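Local atomic coordinates of AA10A (Thermobifida fusca, PDB entry 5UIZ), a protein that probably cleaves cellulose oxidatively as a copper-dependent lytic polysaccharide monooxygenase of family AA10. Residues Pro160-His174 with Phe187-Phe201. Sequence-based numbering, arbitrary orientation. Where two conformers were deposited one is given.
Sequences PTTQPLTWDSLELVH and FTVHAPNRSGRHVVF
F201 turns an edge toward the six-membered ring of W167, an offset edge-to-face pair with centroids 6.0 Å apart and planes at 83°. The contact packs strands and loops of the beta-sandwich of an AA10 domain, away from the copper: strands 170-174 and 198-201 both pair with strand 146-154 in one sheet, whereas 187-190 belongs to the other. L170 crosses F201 at about a right angle, its CD1 3.9 Å from F201 CD2. Farther along, L165 and V199 meet tip to tip through CD2 and CG1, and the P160 ring slides past V199 CG2 and the aliphatic part of R197. T161 sets CG2 over one face of the R197 guanidinium, whose NH1 is held by the W125 carbonyl.

At the far end the contact joins the two sheets. V189 CG1 sits over a face of the H174 imidazole, a CH-pi contact 4.0 Å from the centroid; H174 swings CG away from its backbone N (chi1 -159°) and turns the ring roughly across the CA-CB-CG plane, offering that face. A water in the plane of this ring, at ND1, also donates to V173 O and accepts from H190 N. Across from V151 of strand 146-154 stand two residues, V173 and H174, a classic beta bulge.

Between these ends, V173 CG1 lies over one face of the R194 guanidinium, while E171 reaches R194 in a long salt bridge, OE1 to NH2 3.5 Å, with the two planar groups 60° apart. Two bonds fix R194: NE to T154 O, and NH1 to P192 O at 2.7 Å, in that carbonyl's plane but tilted out of the guanidinium plane.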
# COMPACT_ATOMS: atom_id res chain seq x y z
N PRO A 160 8.05 0.70 -11.80
CA PRO A 160 8.10 -0.05 -10.55
C PRO A 160 8.83 -1.39 -10.60
O PRO A 160 9.23 -1.87 -9.54
CB PRO A 160 6.64 -0.26 -10.18
CG PRO A 160 5.88 0.75 -10.99
CD PRO A 160 6.65 0.84 -12.26
N THR A 161 9.06 -1.93 -11.79
CA THR A 161 9.79 -3.16 -11.93
C THR A 161 11.26 -2.94 -11.80
O THR A 161 11.94 -3.92 -11.57
CB THR A 161 9.50 -3.94 -13.24
OG1 THR A 161 10.07 -3.25 -14.34
CG2 THR A 161 8.03 -4.12 -13.47
N THR A 162 11.76 -1.71 -11.94
CA THR A 162 13.20 -1.44 -11.86
C THR A 162 13.62 -0.35 -10.89
O THR A 162 14.82 -0.16 -10.68
CB THR A 162 13.82 -0.99 -13.22
OG1 THR A 162 13.18 0.20 -13.68
CG2 THR A 162 13.58 -1.99 -14.24
N GLN A 163 12.67 0.33 -10.27
CA GLN A 163 12.99 1.55 -9.53
C GLN A 163 12.27 1.49 -8.23
O GLN A 163 11.09 1.17 -8.18
CB GLN A 163 12.44 2.83 -10.21
CG GLN A 163 13.03 3.19 -11.56
CD GLN A 163 12.41 4.50 -12.05
OE1 GLN A 163 11.49 4.52 -12.92
NE2 GLN A 163 12.88 5.61 -11.45
N PRO A 164 12.97 1.83 -7.17
CA PRO A 164 12.32 1.94 -5.88
C PRO A 164 11.37 3.12 -5.79
O PRO A 164 11.55 4.13 -6.44
CB PRO A 164 13.50 2.12 -4.91
CG PRO A 164 14.61 2.67 -5.71
CD PRO A 164 14.40 2.20 -7.11
N LEU A 165 10.38 2.99 -4.92
CA LEU A 165 9.43 4.02 -4.72
C LEU A 165 10.02 5.16 -3.91
O LEU A 165 10.53 4.93 -2.84
CB LEU A 165 8.18 3.44 -4.05
CG LEU A 165 7.02 4.45 -3.99
CD1 LEU A 165 6.53 4.79 -5.39
CD2 LEU A 165 5.85 3.91 -3.14
N THR A 166 9.90 6.40 -4.41
CA THR A 166 10.42 7.55 -3.72
C THR A 166 9.35 8.64 -3.69
O THR A 166 8.37 8.61 -4.49
CB THR A 166 11.63 8.17 -4.45
OG1 THR A 166 11.20 8.71 -5.70
CG2 THR A 166 12.74 7.17 -4.72
N TRP A 167 9.55 9.59 -2.80
CA TRP A 167 8.65 10.72 -2.71
C TRP A 167 8.67 11.53 -3.97
O TRP A 167 7.62 11.88 -4.41
CB TRP A 167 8.96 11.63 -1.52
CG TRP A 167 8.67 10.97 -0.28
CD1 TRP A 167 9.56 10.33 0.57
CD2 TRP A 167 7.39 10.82 0.30
NE1 TRP A 167 8.88 9.82 1.65
CE2 TRP A 167 7.55 10.09 1.50
CE3 TRP A 167 6.11 11.23 -0.08
CZ2 TRP A 167 6.48 9.79 2.33
CZ3 TRP A 167 5.07 10.93 0.74
CH2 TRP A 167 5.25 10.22 1.93
N ASP A 168 9.86 11.79 -4.54
CA ASP A 168 9.99 12.41 -5.87
C ASP A 168 9.12 11.75 -6.92
O ASP A 168 8.46 12.42 -7.71
CB ASP A 168 11.45 12.46 -6.33
CG ASP A 168 11.64 13.22 -7.64
OD1 ASP A 168 11.32 14.43 -7.68
OD2 ASP A 168 12.12 12.60 -8.64
N SER A 169 9.07 10.43 -6.91
CA SER A 169 8.36 9.66 -7.94
C SER A 169 6.80 9.79 -7.82
O SER A 169 6.08 9.43 -8.72
CB SER A 169 8.79 8.18 -7.90
OG SER A 169 8.26 7.47 -6.78
N LEU A 170 6.32 10.31 -6.71
CA LEU A 170 4.90 10.35 -6.41
C LEU A 170 4.31 11.75 -6.54
O LEU A 170 4.96 12.73 -6.18
CB LEU A 170 4.71 9.91 -4.97
CG LEU A 170 4.93 8.43 -4.72
CD1 LEU A 170 4.81 8.25 -3.22
CD2 LEU A 170 3.89 7.57 -5.42
N GLU A 171 3.06 11.84 -7.00
CA GLU A 171 2.34 13.11 -6.85
C GLU A 171 1.05 12.91 -6.11
O GLU A 171 0.38 11.91 -6.30
CB GLU A 171 2.04 13.73 -8.20
CG GLU A 171 3.26 14.42 -8.82
CD GLU A 171 3.01 14.93 -10.24
OE1 GLU A 171 2.07 14.43 -10.93
OE2 GLU A 171 3.78 15.84 -10.67
N LEU A 172 0.71 13.87 -5.27
CA LEU A 172 -0.52 13.83 -4.50
C LEU A 172 -1.66 14.08 -5.46
O LEU A 172 -1.63 15.08 -6.18
CB LEU A 172 -0.46 14.91 -3.43
CG LEU A 172 -1.70 15.04 -2.56
CD1 LEU A 172 -1.88 13.79 -1.75
CD2 LEU A 172 -1.49 16.25 -1.66
N VAL A 173 -2.56 13.10 -5.59
CA VAL A 173 -3.71 13.23 -6.49
C VAL A 173 -5.07 13.39 -5.74
O VAL A 173 -6.09 13.68 -6.37
CB VAL A 173 -3.85 12.05 -7.45
CG1 VAL A 173 -2.65 11.92 -8.32
CG2 VAL A 173 -4.13 10.74 -6.75
N HIS A 174 -5.07 13.10 -4.45
CA HIS A 174 -6.25 13.16 -3.66
C HIS A 174 -5.99 13.35 -2.20
O HIS A 174 -5.06 12.81 -1.61
CB HIS A 174 -7.13 11.94 -3.89
CG HIS A 174 -8.55 12.17 -3.51
ND1 HIS A 174 -9.47 12.74 -4.37
CD2 HIS A 174 -9.21 11.93 -2.35
CE1 HIS A 174 -10.64 12.82 -3.75
NE2 HIS A 174 -10.51 12.32 -2.53
N PHE A 187 -13.94 6.03 -1.38
CA PHE A 187 -13.96 7.33 -2.06
C PHE A 187 -13.25 7.19 -3.41
O PHE A 187 -12.42 6.32 -3.58
CB PHE A 187 -13.30 8.42 -1.22
CG PHE A 187 -11.89 8.09 -0.79
CD1 PHE A 187 -10.81 8.46 -1.58
CD2 PHE A 187 -11.65 7.45 0.40
CE1 PHE A 187 -9.52 8.16 -1.18
CE2 PHE A 187 -10.38 7.13 0.78
CZ PHE A 187 -9.30 7.48 -0.03
N THR A 188 -13.60 8.04 -4.34
CA THR A 188 -13.16 7.99 -5.72
C THR A 188 -12.09 9.04 -5.93
O THR A 188 -12.19 10.15 -5.43
CB THR A 188 -14.36 8.25 -6.66
OG1 THR A 188 -15.45 7.41 -6.27
CG2 THR A 188 -14.01 7.98 -8.10
N VAL A 189 -11.03 8.68 -6.65
CA VAL A 189 -9.92 9.57 -6.87
C VAL A 189 -9.71 9.57 -8.38
O VAL A 189 -10.13 8.67 -9.07
CB VAL A 189 -8.66 9.11 -6.15
CG1 VAL A 189 -8.94 8.76 -4.70
CG2 VAL A 189 -8.02 7.95 -6.85
N HIS A 190 -9.05 10.60 -8.87
CA HIS A 190 -8.71 10.68 -10.24
C HIS A 190 -7.23 10.88 -10.33
O HIS A 190 -6.69 11.78 -9.67
CB HIS A 190 -9.43 11.86 -10.93
CG HIS A 190 -9.00 12.02 -12.33
ND1 HIS A 190 -9.35 11.11 -13.31
CD2 HIS A 190 -8.13 12.88 -12.90
CE1 HIS A 190 -8.79 11.46 -14.45
NE2 HIS A 190 -8.01 12.50 -14.22
N ALA A 191 -6.57 10.04 -11.14
CA ALA A 191 -5.11 10.15 -11.32
C ALA A 191 -4.82 10.48 -12.76
O ALA A 191 -4.83 9.58 -13.60
CB ALA A 191 -4.41 8.87 -10.94
N PRO A 192 -4.54 11.75 -13.05
CA PRO A 192 -4.51 12.22 -14.43
C PRO A 192 -3.23 11.83 -15.15
O PRO A 192 -2.20 11.68 -14.50
CB PRO A 192 -4.54 13.74 -14.30
CG PRO A 192 -4.04 14.02 -12.91
CD PRO A 192 -4.48 12.86 -12.07
N ASN A 193 -3.31 11.68 -16.47
CA ASN A 193 -2.13 11.55 -17.32
C ASN A 193 -1.27 10.32 -17.00
O ASN A 193 -0.04 10.39 -16.99
CB ASN A 193 -1.27 12.84 -17.26
CG ASN A 193 -2.06 14.07 -17.67
OD1 ASN A 193 -2.68 14.07 -18.72
ND2 ASN A 193 -2.04 15.12 -16.84
N ARG A 194 -1.93 9.20 -16.70
CA ARG A 194 -1.25 7.96 -16.38
C ARG A 194 -1.75 6.82 -17.21
O ARG A 194 -2.94 6.65 -17.44
CB ARG A 194 -1.37 7.64 -14.90
CG ARG A 194 -0.39 8.50 -14.07
CD ARG A 194 -1.03 8.91 -12.82
NE ARG A 194 -0.12 9.57 -11.88
CZ ARG A 194 -0.17 10.84 -11.51
NH1 ARG A 194 -1.05 11.70 -12.02
NH2 ARG A 194 0.66 11.24 -10.58
N SER A 195 -0.79 5.99 -17.60
CA SER A 195 -1.11 4.80 -18.34
C SER A 195 -0.19 3.66 -17.97
O SER A 195 0.98 3.88 -17.73
CB SER A 195 -1.00 5.15 -19.82
OG SER A 195 -1.66 4.14 -20.54
N GLY A 196 -0.73 2.46 -17.91
CA GLY A 196 0.05 1.26 -17.64
C GLY A 196 0.40 1.16 -16.16
O GLY A 196 -0.35 1.64 -15.30
N ARG A 197 1.53 0.53 -15.87
CA ARG A 197 1.88 0.07 -14.52
C ARG A 197 2.31 1.25 -13.63
O ARG A 197 3.19 2.06 -13.98
CB ARG A 197 2.99 -0.96 -14.57
CG ARG A 197 3.56 -1.33 -13.20
CD ARG A 197 4.80 -2.24 -13.32
NE ARG A 197 4.44 -3.64 -13.55
CZ ARG A 197 4.02 -4.46 -12.62
NH1 ARG A 197 3.86 -4.07 -11.35
NH2 ARG A 197 3.77 -5.72 -12.94
N HIS A 198 1.68 1.33 -12.46
CA HIS A 198 1.96 2.36 -11.51
C HIS A 198 1.80 1.85 -10.09
O HIS A 198 1.37 0.70 -9.83
CB HIS A 198 1.01 3.52 -11.77
CG HIS A 198 1.45 4.40 -12.87
ND1 HIS A 198 2.46 5.32 -12.71
CD2 HIS A 198 1.07 4.48 -14.17
CE1 HIS A 198 2.68 5.92 -13.86
NE2 HIS A 198 1.87 5.42 -14.77
N VAL A 199 2.14 2.72 -9.17
CA VAL A 199 1.88 2.49 -7.74
C VAL A 199 0.98 3.56 -7.14
O VAL A 199 1.20 4.74 -7.35
CB VAL A 199 3.18 2.45 -6.98
CG1 VAL A 199 2.96 2.12 -5.51
CG2 VAL A 199 4.05 1.38 -7.57
N VAL A 200 -0.04 3.13 -6.46
CA VAL A 200 -0.90 4.02 -5.72
C VAL A 200 -0.41 3.89 -4.26
O VAL A 200 -0.31 2.78 -3.71
CB VAL A 200 -2.33 3.58 -5.80
CG1 VAL A 200 -3.20 4.48 -4.92
CG2 VAL A 200 -2.81 3.55 -7.24
N PHE A 201 -0.03 5.02 -3.68
CA PHE A 201 0.36 5.07 -2.27
C PHE A 201 -0.64 5.84 -1.40
O PHE A 201 -0.82 7.05 -1.56
CB PHE A 201 1.77 5.65 -2.20
CG PHE A 201 2.35 5.64 -0.84
CD1 PHE A 201 2.54 4.48 -0.19
CD2 PHE A 201 2.71 6.84 -0.21
CE1 PHE A 201 3.09 4.44 1.10
CE2 PHE A 201 3.24 6.81 1.06
CZ PHE A 201 3.45 5.60 1.72
O HOH W 1 -8.83 12.82 -7.02